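Local coordinates for anti-sigma-E factor ChrR (Rhodobacter sphaeroides, PDB 2Z2S), which inhibits the extracytoplasmic function sigma factor RpoE (sigma-E) as a zinc-binding anti-sigma factor, and carries a second domain required for the response to singlet oxygen, at residues T19-F24 / G123-R128; S25-T30 / I188-T193; A95-R100 / I118-G123; G113-I118 / L129-G134. One frame throughout, in Å; residues are numbered along the deposited sequence.

Interaction 1 (T19-F24 / G123-R128); sequences TLSEAF and GEAIAR
Ser21 meets Ala125 at the point where the loop leads into helix 22-32. Ser21 stands at the N-cap position but makes no capping bond; its OG, turned between the backbone N and the carbonyl carbon (chi1 73°), faces the methyl group of Ala125. The Glu22 carboxylate bonds outside the two segments: OE2 accepts a hydrogen bond from Gly122 N and bonds to the backbone of a partner protein chain, presumably sigma-E. Ala23 makes the largest contribution from this segment. Its CB lies 3.5 Å from Ala125 CB and 4.2 Å from Ala127 CB, so one methyl covers two residues that face the helix. The amide of Ala23 takes part through water: Ala23 N donates to water 1 at 2.8 Å, and the water donates to Ala125 O, also at 2.8 Å. Phe24 finishes the contact with one ring face covered by Ala125 CB, which is 4.0 Å from Phe24 CE2. The segments belong to the sigma-binding region and the region required for the singlet oxygen response. Where small methyl groups meet, the backbones lie close, Ala23 CA being 5.3 Å from Ala127 CA, and the water is the polar bridge between residues 19-24 and 123-128, beside the Glu22-Gly122 bond.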
loop_
_atom_site.group_PDB
_atom_site.type_symbol
_atom_site.label_atom_id
_atom_site.label_comp_id
_atom_site.label_asym_id
_atom_site.label_seq_id
_atom_site.Cartn_x
_atom_site.Cartn_y
_atom_site.Cartn_z
ATOM N N THR B 19 -4.786 -8.625 -1.246
ATOM C CA THR B 19 -5.316 -9.884 -0.739
ATOM C C THR B 19 -4.825 -10.223 0.672
ATOM O O THR B 19 -5.162 -11.265 1.225
ATOM C CB THR B 19 -4.926 -11.030 -1.668
ATOM O OG1 THR B 19 -3.518 -11.264 -1.566
ATOM C CG2 THR B 19 -5.277 -10.681 -3.103
ATOM N N LEU B 20 -4.040 -9.325 1.248
ATOM C CA LEU B 20 -3.462 -9.526 2.569
ATOM C C LEU B 20 -4.468 -9.304 3.674
ATOM O O LEU B 20 -5.404 -8.519 3.510
ATOM C CB LEU B 20 -2.284 -8.568 2.739
ATOM C CG LEU B 20 -0.940 -9.172 3.130
ATOM C CD1 LEU B 20 -0.632 -10.391 2.272
ATOM C CD2 LEU B 20 0.128 -8.118 2.972
ATOM N N SER B 21 -4.280 -9.996 4.797
ATOM C CA SER B 21 -5.187 -9.838 5.941
ATOM C C SER B 21 -4.761 -8.593 6.704
ATOM O O SER B 21 -3.573 -8.324 6.847
ATOM C CB SER B 21 -5.118 -11.030 6.881
ATOM O OG SER B 21 -3.896 -10.988 7.586
ATOM N N GLU B 22 -5.737 -7.848 7.206
ATOM C CA GLU B 22 -5.485 -6.593 7.909
ATOM C C GLU B 22 -4.244 -6.540 8.791
ATOM O O GLU B 22 -3.499 -5.558 8.783
ATOM C CB GLU B 22 -6.702 -6.201 8.735
ATOM C CG GLU B 22 -6.561 -4.816 9.316
ATOM C CD GLU B 22 -7.823 -4.325 9.990
ATOM O OE1 GLU B 22 -7.786 -3.226 10.581
ATOM O OE2 GLU B 22 -8.849 -5.032 9.928
ATOM N N ALA B 23 -4.023 -7.593 9.560
ATOM C CA ALA B 23 -2.859 -7.634 10.432
ATOM C C ALA B 23 -1.568 -7.470 9.605
ATOM O O ALA B 23 -0.823 -6.495 9.764
ATOM C CB ALA B 23 -2.843 -8.967 11.223
ATOM N N PHE B 24 -1.309 -8.426 8.720
ATOM C CA PHE B 24 -0.119 -8.367 7.890
ATOM C C PHE B 24 -0.034 -7.041 7.125
ATOM O O PHE B 24 1.035 -6.453 7.030
ATOM C CB PHE B 24 -0.076 -9.569 6.931
ATOM C CG PHE B 24 0.084 -10.894 7.635
ATOM C CD1 PHE B 24 1.063 -11.060 8.601
ATOM C CD2 PHE B 24 -0.732 -11.970 7.331
ATOM C CE1 PHE B 24 1.224 -12.267 9.253
ATOM C CE2 PHE B 24 -0.570 -13.185 7.984
ATOM C CZ PHE B 24 0.412 -13.328 8.944
ATOM N N GLY B 123 -10.015 -9.746 9.770
ATOM C CA GLY B 123 -9.214 -10.868 9.314
ATOM C C GLY B 123 -8.890 -11.852 10.426
ATOM O O GLY B 123 -9.210 -11.621 11.590
ATOM N N GLU B 124 -8.245 -12.957 10.063
ATOM C CA GLU B 124 -7.874 -13.976 11.028
ATOM C C GLU B 124 -6.371 -14.048 11.292
ATOM O O GLU B 124 -5.815 -15.134 11.414
ATOM C CB GLU B 124 -8.376 -15.316 10.560
ATOM N N ALA B 125 -5.716 -12.892 11.357
ATOM C CA ALA B 125 -4.285 -12.808 11.646
ATOM C C ALA B 125 -4.264 -11.797 12.781
ATOM O O ALA B 125 -5.054 -10.855 12.778
ATOM C CB ALA B 125 -3.538 -12.284 10.455
ATOM N N ILE B 126 -3.389 -11.982 13.760
ATOM C CA ILE B 126 -3.372 -11.070 14.897
ATOM C C ILE B 126 -2.176 -10.129 14.914
ATOM O O ILE B 126 -1.080 -10.511 14.528
ATOM C CB ILE B 126 -3.399 -11.858 16.234
ATOM C CG1 ILE B 126 -4.663 -12.720 16.326
ATOM C CG2 ILE B 126 -3.365 -10.896 17.405
ATOM C CD1 ILE B 126 -4.673 -13.951 15.422
ATOM N N ALA B 127 -2.392 -8.902 15.378
ATOM C CA ALA B 127 -1.326 -7.909 15.452
ATOM C C ALA B 127 -1.202 -7.469 16.891
ATOM O O ALA B 127 -2.196 -7.452 17.621
ATOM C CB ALA B 127 -1.656 -6.714 14.581
ATOM N N ARG B 128 0.014 -7.106 17.292
ATOM C CA ARG B 128 0.272 -6.664 18.660
ATOM C C ARG B 128 1.597 -5.932 18.772
ATOM O O ARG B 128 2.485 -6.093 17.933
ATOM C CB ARG B 128 0.289 -7.865 19.611
ATOM C CG ARG B 128 1.420 -8.839 19.344
ATOM C CD ARG B 128 0.982 -10.286 19.504
ATOM N NE ARG B 128 1.282 -11.046 18.293
ATOM C CZ ARG B 128 2.501 -11.180 17.774
ATOM N NH1 ARG B 128 3.545 -10.607 18.365
ATOM N NH2 ARG B 128 2.674 -11.874 16.656
HETATM O O HOH W 1 -5.896 -9.339 10.643
#

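Interaction 2 (S25-T30 / I188-T193); sequences SLVVAT and ICLAAT
Leu190 reaches from strand 187-193 into the side of helix 22-32, between Val27 and Thr30. Its CB starts toward the helix and, with CG anti to the backbone N (chi1 178°), the chain leads on to Val27, where CG lies 3.9 Å from Val27 CG2. The two side chains run past each other in opposite directions. At the tip, Leu190 CD2 comes 3.8 Å from Thr30 OG1 and 4.4 Å from Leu26 CG, while the other branch, CD1, turns to Leu119 of strand 115-119, two strands away. Further along, Ala192 CB is 3.6 Å from Val27 CG2, which thus spans both inward-facing strand residues. Thr30 OG1 donates to Leu26 O at 2.9 Å, and Thr30 N reaches the same oxygen from the opposite face of its plane. With an alanine in place of Thr30, Leu26 O would probably lose its hydroxyl donor and a gap would open beside Leu190 CD2. The axes of 25-30 and 188-193 approach to 8.2 Å with 141° between their N-to-C directions, oblique but nearer antiparallel. This buried packing sets the anti-sigma helix on the cupin-like sheet, beside Leu148 and Leu150 of strand 147-151, with Leu94 of helix 94-97 touching Thr30 and Leu190.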
loop_
_atom_site.group_PDB
_atom_site.type_symbol
_atom_site.label_atom_id
_atom_site.label_comp_id
_atom_site.label_asym_id
_atom_site.label_seq_id
_atom_site.Cartn_x
_atom_site.Cartn_y
_atom_site.Cartn_z
ATOM N N SER B 25 -1.155 -6.566 6.592
ATOM C CA SER B 25 -1.174 -5.289 5.884
ATOM C C SER B 25 -0.693 -4.190 6.811
ATOM O O SER B 25 -0.081 -3.224 6.382
ATOM C CB SER B 25 -2.585 -4.946 5.430
ATOM O OG SER B 25 -3.093 -5.943 4.564
ATOM N N LEU B 26 -0.984 -4.325 8.093
ATOM C CA LEU B 26 -0.552 -3.322 9.048
ATOM C C LEU B 26 0.979 -3.287 9.190
ATOM O O LEU B 26 1.598 -2.234 9.220
ATOM C CB LEU B 26 -1.210 -3.595 10.403
ATOM C CG LEU B 26 -0.936 -2.584 11.523
ATOM C CD1 LEU B 26 -1.079 -1.166 10.978
ATOM C CD2 LEU B 26 -1.918 -2.825 12.705
ATOM N N VAL B 27 1.598 -4.447 9.274
ATOM C CA VAL B 27 3.034 -4.466 9.427
ATOM C C VAL B 27 3.732 -4.061 8.149
ATOM O O VAL B 27 4.653 -3.243 8.163
ATOM C CB VAL B 27 3.513 -5.854 9.837
ATOM C CG1 VAL B 27 5.011 -5.903 9.848
ATOM C CG2 VAL B 27 2.977 -6.184 11.213
ATOM N N VAL B 28 3.294 -4.638 7.040
ATOM C CA VAL B 28 3.902 -4.331 5.760
ATOM C C VAL B 28 3.854 -2.836 5.460
ATOM O O VAL B 28 4.852 -2.240 5.051
ATOM C CB VAL B 28 3.213 -5.083 4.638
ATOM C CG1 VAL B 28 3.777 -4.652 3.305
ATOM C CG2 VAL B 28 3.425 -6.555 4.826
ATOM N N ALA B 29 2.695 -2.227 5.678
ATOM C CA ALA B 29 2.552 -0.801 5.423
ATOM C C ALA B 29 3.295 0.091 6.421
ATOM O O ALA B 29 3.631 1.220 6.093
ATOM C CB ALA B 29 1.073 -0.417 5.376
ATOM N N THR B 30 3.560 -0.386 7.635
ATOM C CA THR B 30 4.278 0.463 8.571
ATOM C C THR B 30 5.717 0.460 8.130
ATOM O O THR B 30 6.437 1.451 8.269
ATOM C CB THR B 30 4.189 -0.022 10.027
ATOM O OG1 THR B 30 2.827 0.026 10.469
ATOM C CG2 THR B 30 4.995 0.915 10.929
ATOM N N ILE B 188 10.966 -2.036 21.075
ATOM C CA ILE B 188 9.530 -2.177 20.876
ATOM C C ILE B 188 9.284 -2.632 19.445
ATOM O O ILE B 188 9.831 -2.061 18.505
ATOM C CB ILE B 188 8.800 -0.847 21.098
ATOM C CG1 ILE B 188 9.270 -0.216 22.407
ATOM C CG2 ILE B 188 7.304 -1.084 21.124
ATOM C CD1 ILE B 188 8.813 1.212 22.595
ATOM N N CYS B 189 8.458 -3.654 19.277
ATOM C CA CYS B 189 8.172 -4.169 17.952
ATOM C C CYS B 189 6.694 -4.230 17.638
ATOM O O CYS B 189 5.851 -4.070 18.517
ATOM C CB CYS B 189 8.733 -5.577 17.814
ATOM S SG CYS B 189 10.485 -5.676 18.090
ATOM N N LEU B 190 6.402 -4.460 16.361
ATOM C CA LEU B 190 5.042 -4.628 15.878
ATOM C C LEU B 190 5.049 -6.010 15.241
ATOM O O LEU B 190 5.801 -6.264 14.297
ATOM C CB LEU B 190 4.689 -3.581 14.829
ATOM C CG LEU B 190 3.286 -3.727 14.236
ATOM C CD1 LEU B 190 2.237 -3.783 15.335
ATOM C CD2 LEU B 190 3.033 -2.557 13.310
ATOM N N ALA B 191 4.240 -6.915 15.772
ATOM C CA ALA B 191 4.201 -8.254 15.227
ATOM C C ALA B 191 2.820 -8.625 14.727
ATOM O O ALA B 191 1.805 -8.063 15.144
ATOM C CB ALA B 191 4.670 -9.242 16.263
ATOM N N ALA B 192 2.800 -9.576 13.808
ATOM C CA ALA B 192 1.567 -10.037 13.231
ATOM C C ALA B 192 1.738 -11.513 12.930
ATOM O O ALA B 192 2.736 -11.911 12.322
ATOM C CB ALA B 192 1.281 -9.261 11.961
ATOM N N THR B 193 0.777 -12.324 13.376
ATOM C CA THR B 193 0.810 -13.764 13.146
ATOM C C THR B 193 -0.498 -14.232 12.546
ATOM O O THR B 193 -1.539 -13.596 12.733
ATOM C CB THR B 193 0.988 -14.537 14.438
ATOM O OG1 THR B 193 1.811 -13.785 15.331
ATOM C CG2 THR B 193 1.641 -15.876 14.151
#

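Interaction 3 (A95-R100 / I118-G123); sequences ADYVGR and ILPTGG
Tyr97 and Val98 close over Leu119 of strand 115-119, and apolar packing accounts for most of their contact. Leu119 CD2 is the shared atom, 4.0 Å from Tyr97 CB and also 4.0 Å from Val98 CG2. Beside the backbone N, with chi1 at -58°, Leu119 CG sends its branch toward the short, weakly bonded helix 94-97. The same CD2 lies against Tyr97 O at 3.7 Å, a plain van der Waals contact. Further out, the Tyr97 ring meets the methyl of Thr121, with CE2 at 3.7 Å from Thr121 CG2, and these two side chains cross at about a right angle. Pro120 adds a looser touch, its CG being 4.4 Å from Tyr97 CD2.

Polar contacts are fewer. Pro120 O sits at the edge of the tyrosine ring, near its plane, 3.4 Å from Tyr97 CE2. It therefore faces the weakly positive ring hydrogens and not the electron-rich face. The tyrosine hydroxyl finds its partner on another helix: Tyr97 OH is hydrogen-bonded to Glu22 OE1 of helix 22-32, and Leu26 of the same helix packs on the ring.

The chemistry is thus divided along one residue. The base and ring of Tyr97 pack on Leu119 and on the Pro120-Thr121 loop within the cupin-like domain, while its hydroxyl links that domain by a polar bond to the anti-sigma helix.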
loop_
_atom_site.group_PDB
_atom_site.type_symbol
_atom_site.label_atom_id
_atom_site.label_comp_id
_atom_site.label_asym_id
_atom_site.label_seq_id
_atom_site.Cartn_x
_atom_site.Cartn_y
_atom_site.Cartn_z
ATOM N N ALA B 95 -0.249 4.330 13.785
ATOM C CA ALA B 95 -0.703 5.436 14.618
ATOM C C ALA B 95 -2.224 5.430 14.814
ATOM O O ALA B 95 -2.735 5.961 15.795
ATOM C CB ALA B 95 -0.244 6.769 14.008
ATOM N N ASP B 96 -2.950 4.823 13.888
ATOM C CA ASP B 96 -4.391 4.778 14.005
ATOM C C ASP B 96 -4.789 3.725 15.023
ATOM O O ASP B 96 -5.853 3.815 15.616
ATOM C CB ASP B 96 -5.035 4.433 12.657
ATOM C CG ASP B 96 -4.454 5.241 11.498
ATOM O OD1 ASP B 96 -4.019 6.396 11.729
ATOM O OD2 ASP B 96 -4.449 4.729 10.352
ATOM N N TYR B 97 -3.947 2.723 15.240
ATOM C CA TYR B 97 -4.290 1.651 16.167
ATOM C C TYR B 97 -3.736 1.987 17.549
ATOM O O TYR B 97 -3.994 1.231 18.530
ATOM C CB TYR B 97 -3.694 0.336 15.663
ATOM C CG TYR B 97 -4.284 -0.063 14.332
ATOM C CD1 TYR B 97 -4.074 0.709 13.191
ATOM C CD2 TYR B 97 -5.107 -1.179 14.219
ATOM C CE1 TYR B 97 -4.673 0.377 11.974
ATOM C CE2 TYR B 97 -5.713 -1.516 13.005
ATOM C CZ TYR B 97 -5.490 -0.733 11.892
ATOM O OH TYR B 97 -6.086 -1.049 10.696
ATOM N N VAL B 98 -2.984 3.070 17.685
ATOM C CA VAL B 98 -2.451 3.405 18.985
ATOM C C VAL B 98 -2.648 4.976 19.248
ATOM O O VAL B 98 -2.342 5.697 18.415
ATOM C CB VAL B 98 -0.949 3.173 19.149
ATOM C CG1 VAL B 98 -0.538 3.777 20.530
ATOM C CG2 VAL B 98 -0.796 1.636 19.241
ATOM N N GLY B 99 -2.790 5.334 20.476
ATOM C CA GLY B 99 -3.308 6.665 20.644
ATOM C C GLY B 99 -2.176 7.624 20.384
ATOM O O GLY B 99 -1.298 7.330 19.568
ATOM N N ARG B 100 -2.029 8.639 21.223
ATOM C CA ARG B 100 -0.914 9.654 21.122
ATOM C C ARG B 100 0.561 9.263 21.189
ATOM O O ARG B 100 1.375 9.651 20.354
ATOM C CB ARG B 100 -1.173 10.728 22.144
ATOM N N ILE B 118 -2.322 -6.112 22.321
ATOM C CA ILE B 118 -2.987 -6.559 21.104
ATOM C C ILE B 118 -3.693 -5.416 20.381
ATOM O O ILE B 118 -4.343 -4.565 20.999
ATOM C CB ILE B 118 -4.015 -7.678 21.404
ATOM C CG1 ILE B 118 -3.283 -9.008 21.603
ATOM C CG2 ILE B 118 -5.040 -7.768 20.283
ATOM C CD1 ILE B 118 -4.176 -10.229 21.601
ATOM N N LEU B 119 -3.553 -5.402 19.059
ATOM C CA LEU B 119 -4.182 -4.377 18.241
ATOM C C LEU B 119 -5.428 -4.958 17.582
ATOM O O LEU B 119 -5.418 -6.084 17.082
ATOM C CB LEU B 119 -3.197 -3.864 17.192
ATOM C CG LEU B 119 -1.909 -3.289 17.793
ATOM C CD1 LEU B 119 -0.913 -3.034 16.689
ATOM C CD2 LEU B 119 -2.199 -2.005 18.546
ATOM N N PRO B 120 -6.525 -4.188 17.582
ATOM C CA PRO B 120 -7.824 -4.562 17.008
ATOM C C PRO B 120 -7.836 -4.614 15.473
ATOM O O PRO B 120 -7.661 -3.590 14.809
ATOM C CB PRO B 120 -8.743 -3.473 17.547
ATOM C CG PRO B 120 -7.837 -2.249 17.443
ATOM C CD PRO B 120 -6.535 -2.779 18.028
ATOM N N THR B 121 -8.062 -5.793 14.910
ATOM C CA THR B 121 -8.078 -5.922 13.459
ATOM C C THR B 121 -9.082 -6.944 12.935
ATOM O O THR B 121 -9.494 -7.854 13.646
ATOM C CB THR B 121 -6.682 -6.323 12.905
ATOM O OG1 THR B 121 -6.221 -7.504 13.577
ATOM C CG2 THR B 121 -5.678 -5.192 13.090
ATOM N N GLY B 122 -9.465 -6.776 11.674
ATOM C CA GLY B 122 -10.379 -7.703 11.046
ATOM C C GLY B 122 -9.494 -8.842 10.593
ATOM O O GLY B 122 -8.333 -8.891 10.988
ATOM N N GLY B 123 -10.015 -9.746 9.770
ATOM C CA GLY B 123 -9.214 -10.868 9.314
ATOM C C GLY B 123 -8.890 -11.852 10.426
ATOM O O GLY B 123 -9.210 -11.621 11.590
#

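Interaction 4 (G113-I118 / L129-G134); sequences GVRQAI and LLWIPG
Trp131 O is gripped from the facing segment by one hydrogen bond, from Arg115 N at 2.9 Å, and by one weaker CA-H...O contact, from Val114 CA at 3.1 Å. This is the ladder of an antiparallel beta hairpin, strands 115-119 and 126-132 of the cupin-like domain. Arg115 with Trp131 and Ala117 with Leu129 are hydrogen-bonded pairs, with Gln116 and Leu130 the non-hydrogen-bonded pair between them. In the second hydrogen-bonded pair, Ala117 N donates to Leu129 O at 2.9 Å, and Leu129 N to Ala117 O at 3.0 Å.

The Arg115 and Trp131 side chains rise from the same sheet face. Trp131 CG is anti to its backbone N (chi1 -179°), and the extended arginine chain lies over the indole. Arg115 CZ is 4.7 Å from the centroid of the five-membered ring, 24° off its normal, a cation-pi contact over the face. Gln116 and Leu130 lie side by side on the other face, with Gln116 CB 3.6 Å from Leu130 CD2.

Where the strands part, the Pro133 ring packs against Gly113. A serine in place of Pro133 would probably leave a gap over Gly113, because ring atoms CG and CD provide the contact, and would free the backbone there to turn. Next to it, Val114 and Ile132 lie side by side, Val114 CG2 being 3.9 Å from Ile132 CG1.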
loop_
_atom_site.group_PDB
_atom_site.type_symbol
_atom_site.label_atom_id
_atom_site.label_comp_id
_atom_site.label_asym_id
_atom_site.label_seq_id
_atom_site.Cartn_x
_atom_site.Cartn_y
_atom_site.Cartn_z
ATOM N N GLY B 113 10.084 -8.736 32.031
ATOM C CA GLY B 113 9.854 -7.385 31.550
ATOM C C GLY B 113 9.205 -7.240 30.178
ATOM O O GLY B 113 9.108 -6.128 29.658
ATOM N N VAL B 114 8.774 -8.339 29.570
ATOM C CA VAL B 114 8.122 -8.231 28.274
ATOM C C VAL B 114 6.675 -7.820 28.504
ATOM O O VAL B 114 6.054 -8.235 29.474
ATOM C CB VAL B 114 8.147 -9.559 27.506
ATOM C CG1 VAL B 114 7.370 -9.420 26.209
ATOM C CG2 VAL B 114 9.572 -9.944 27.202
ATOM N N ARG B 115 6.155 -6.979 27.620
ATOM C CA ARG B 115 4.781 -6.509 27.708
ATOM C C ARG B 115 4.183 -6.553 26.308
ATOM O O ARG B 115 4.896 -6.403 25.314
ATOM C CB ARG B 115 4.749 -5.083 28.240
ATOM C CG ARG B 115 5.568 -4.893 29.487
ATOM C CD ARG B 115 5.547 -3.450 29.909
ATOM N NE ARG B 115 6.642 -3.129 30.821
ATOM C CZ ARG B 115 6.864 -1.922 31.332
ATOM N NH1 ARG B 115 6.065 -0.911 31.018
ATOM N NH2 ARG B 115 7.877 -1.723 32.168
ATOM N N GLN B 116 2.877 -6.779 26.220
ATOM C CA GLN B 116 2.233 -6.843 24.922
ATOM C C GLN B 116 0.879 -6.167 24.914
ATOM O O GLN B 116 0.144 -6.227 25.887
ATOM C CB GLN B 116 2.076 -8.295 24.481
ATOM C CG GLN B 116 0.678 -8.839 24.611
ATOM C CD GLN B 116 0.573 -10.273 24.144
ATOM O OE1 GLN B 116 1.088 -10.635 23.079
ATOM N NE2 GLN B 116 -0.107 -11.104 24.934
ATOM N N ALA B 117 0.564 -5.527 23.797
ATOM C CA ALA B 117 -0.706 -4.841 23.629
ATOM C C ALA B 117 -1.319 -5.239 22.286
ATOM O O ALA B 117 -0.887 -4.771 21.236
ATOM C CB ALA B 117 -0.493 -3.336 23.684
ATOM N N ILE B 118 -2.322 -6.112 22.321
ATOM C CA ILE B 118 -2.987 -6.559 21.104
ATOM C C ILE B 118 -3.693 -5.416 20.381
ATOM O O ILE B 118 -4.343 -4.565 20.999
ATOM C CB ILE B 118 -4.015 -7.678 21.404
ATOM C CG1 ILE B 118 -3.283 -9.008 21.603
ATOM C CG2 ILE B 118 -5.040 -7.768 20.283
ATOM C CD1 ILE B 118 -4.176 -10.229 21.601
ATOM N N LEU B 129 1.713 -5.119 19.815
ATOM C CA LEU B 129 2.937 -4.378 20.086
ATOM C C LEU B 129 3.645 -5.129 21.198
ATOM O O LEU B 129 3.060 -5.379 22.244
ATOM C CB LEU B 129 2.628 -2.958 20.563
ATOM C CG LEU B 129 2.083 -1.962 19.546
ATOM C CD1 LEU B 129 1.756 -0.657 20.254
ATOM C CD2 LEU B 129 3.115 -1.733 18.444
ATOM N N LEU B 130 4.891 -5.508 20.970
ATOM C CA LEU B 130 5.645 -6.215 21.986
ATOM C C LEU B 130 6.664 -5.264 22.579
ATOM O O LEU B 130 7.370 -4.570 21.857
ATOM C CB LEU B 130 6.346 -7.422 21.381
ATOM C CG LEU B 130 5.424 -8.583 21.028
ATOM C CD1 LEU B 130 6.193 -9.650 20.268
ATOM C CD2 LEU B 130 4.833 -9.147 22.311
ATOM N N TRP B 131 6.728 -5.219 23.899
ATOM C CA TRP B 131 7.671 -4.340 24.569
ATOM C C TRP B 131 8.701 -5.201 25.290
ATOM O O TRP B 131 8.408 -5.831 26.305
ATOM C CB TRP B 131 6.924 -3.431 25.548
ATOM C CG TRP B 131 7.790 -2.460 26.279
ATOM C CD1 TRP B 131 8.761 -2.753 27.191
ATOM C CD2 TRP B 131 7.747 -1.036 26.182
ATOM N NE1 TRP B 131 9.323 -1.599 27.673
ATOM C CE2 TRP B 131 8.719 -0.526 27.071
ATOM C CE3 TRP B 131 6.979 -0.136 25.433
ATOM C CZ2 TRP B 131 8.947 0.846 27.232
ATOM C CZ3 TRP B 131 7.206 1.235 25.592
ATOM C CH2 TRP B 131 8.183 1.708 26.488
ATOM N N ILE B 132 9.912 -5.218 24.747
ATOM C CA ILE B 132 11.000 -6.014 25.297
ATOM C C ILE B 132 12.161 -5.145 25.707
ATOM O O ILE B 132 12.777 -4.490 24.871
ATOM C CB ILE B 132 11.498 -6.996 24.269
ATOM C CG1 ILE B 132 10.377 -7.932 23.912
ATOM C CG2 ILE B 132 12.680 -7.782 24.788
ATOM C CD1 ILE B 132 10.563 -8.382 22.604
ATOM N N PRO B 133 12.485 -5.149 27.005
ATOM C CA PRO B 133 13.569 -4.378 27.615
ATOM C C PRO B 133 14.937 -4.899 27.212
ATOM O O PRO B 133 15.088 -6.068 26.851
ATOM C CB PRO B 133 13.317 -4.550 29.111
ATOM C CG PRO B 133 11.853 -4.935 29.183
ATOM C CD PRO B 133 11.738 -5.878 28.039
ATOM N N GLY B 134 15.934 -4.026 27.276
ATOM C CA GLY B 134 17.275 -4.435 26.916
ATOM C C GLY B 134 17.719 -5.614 27.755
ATOM O O GLY B 134 17.503 -5.637 28.965
#

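In the fold
From the N terminus, residues 19-24 lead into helix 22-32 and residues 25-30 continue it, opening the two longest loops, closed by residues 123-128 (interaction 1) and 188-193 (interaction 2). These two cross, and both join the anti-sigma region to the sheet of the cupin-like domain, on neighbouring strands 126-132 and 187-193. Interaction 3 begins at residues 95-100 and closes at 118-123, nested inside both, tying helix 94-97 to strand 115-119. Interaction 4 pairs residues 113-118 with 129-134 in the hairpin; it crosses interactions 1 and 3 but is nested inside interaction 2. Interactions 1 and 3 share Gly123, and 3 and 4 share Ile118.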